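Side-chain contact in StAR-related lipid transfer protein 13 (Homo sapiens, PDB 2PSO), which acts as a GTPase-activating protein for RhoA, and perhaps for Cdc42, and carries a C-terminal START domain of the lipid-binding family: residues A[221-224]-A[225-228]. Numbering follows the deposited sequence.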
# COMPACT_ATOMS: atom_id res chain seq x y z
N ILE A 221 9.95 -4.32 3.32
CA ILE A 221 10.23 -3.42 4.42
C ILE A 221 10.76 -4.23 5.58
O ILE A 221 11.74 -3.84 6.21
CB ILE A 221 9.01 -2.68 4.87
CG1 ILE A 221 8.62 -1.65 3.79
CG2 ILE A 221 9.30 -2.05 6.23
CD1 ILE A 221 7.26 -1.06 3.97
N ARG A 222 10.13 -5.38 5.83
CA ARG A 222 10.58 -6.23 6.92
C ARG A 222 12.00 -6.73 6.67
O ARG A 222 12.88 -6.53 7.52
CB ARG A 222 9.64 -7.39 7.11
CG ARG A 222 10.06 -8.33 8.20
CD ARG A 222 9.34 -9.63 8.00
NE ARG A 222 9.62 -10.20 6.69
CZ ARG A 222 8.89 -11.15 6.12
NH1 ARG A 222 7.83 -11.64 6.74
NH2 ARG A 222 9.23 -11.61 4.92
N ASN A 223 12.22 -7.33 5.51
CA ASN A 223 13.54 -7.84 5.16
C ASN A 223 14.66 -6.81 5.29
O ASN A 223 15.78 -7.15 5.65
CB ASN A 223 13.56 -8.40 3.74
CG ASN A 223 12.63 -9.58 3.57
OD1 ASN A 223 12.25 -10.25 4.55
ND2 ASN A 223 12.24 -9.85 2.33
N SER A 224 14.35 -5.55 5.04
CA SER A 224 15.39 -4.53 5.08
C SER A 224 15.86 -4.21 6.50
O SER A 224 16.70 -3.32 6.69
CB SER A 224 14.92 -3.28 4.36
OG SER A 224 13.99 -2.60 5.17
N PHE A 225 15.35 -4.94 7.49
CA PHE A 225 15.81 -4.81 8.86
C PHE A 225 16.41 -6.12 9.33
O PHE A 225 16.65 -6.31 10.52
CB PHE A 225 14.65 -4.49 9.79
CG PHE A 225 14.31 -3.04 9.88
CD1 PHE A 225 13.14 -2.57 9.29
CD2 PHE A 225 15.11 -2.17 10.58
CE1 PHE A 225 12.79 -1.23 9.38
CE2 PHE A 225 14.79 -0.84 10.68
CZ PHE A 225 13.62 -0.37 10.07
N GLN A 226 16.61 -7.05 8.41
CA GLN A 226 17.20 -8.33 8.76
C GLN A 226 18.63 -8.31 8.30
O GLN A 226 18.87 -8.07 7.12
CB GLN A 226 16.46 -9.48 8.09
CG GLN A 226 15.11 -9.82 8.70
CD GLN A 226 14.24 -10.69 7.79
OE1 GLN A 226 14.74 -11.35 6.86
NE2 GLN A 226 12.94 -10.71 8.06
N PRO A 227 19.57 -8.52 9.24
CA PRO A 227 20.99 -8.74 8.97
C PRO A 227 21.21 -9.57 7.71
O PRO A 227 21.33 -10.79 7.79
CB PRO A 227 21.45 -9.51 10.21
CG PRO A 227 20.62 -8.94 11.32
CD PRO A 227 19.29 -8.53 10.69
N LEU A 228 21.23 -8.89 6.56
CA LEU A 228 21.41 -9.52 5.26
C LEU A 228 21.84 -8.49 4.21
O LEU A 228 22.99 -8.03 4.21
CB LEU A 228 20.12 -10.23 4.82
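With CG of Q226 swung anti to its own carbonyl carbon (chi1 -75°) and the chain extended beyond it, the glutamine amide runs back alongside the side chain of N223 and crosses that of R222 obliquely; the same first turn in N223 lays the two side chains side by side, pointing the same way, with their amide planes 60° apart. All this happens where the C-terminal helix 209-223 of the START domain runs out into a type I beta turn from N223 to Q226. Q226 N donates to N223 O at 2.9 Å and closes that turn, while one step earlier F225 N reaches R222 O, also at 2.9 Å.

The polar ends touch without bonding. N223 OD1 sits 3.6 Å from both OE1 and NE2 of Q226, with no hydrogen bond to either. Q226 NE2 comes as near to R222 NE. N223 OD1 instead takes two weak bonds from NE and NH2 of R222, in the plane of the guanidinium at its edge; the stronger partner of this arginine is D59, in a salt bridge to NH2 that ties the helix end to a loop.

F225 sets CD1 3.6 Å from I221 O; its side chain touches V83 of strand 76-83 and V89 of helix 87-96, and its ring makes a cation-pi contact with R93. The last turn of the helix, the sheet and helix 87-96 thus meet around one phenylalanine. The same carbonyl, I221 O, receives the hydroxyl of S224: OG donates to it at 2.8 Å, tilted 30° from the carbonyl plane.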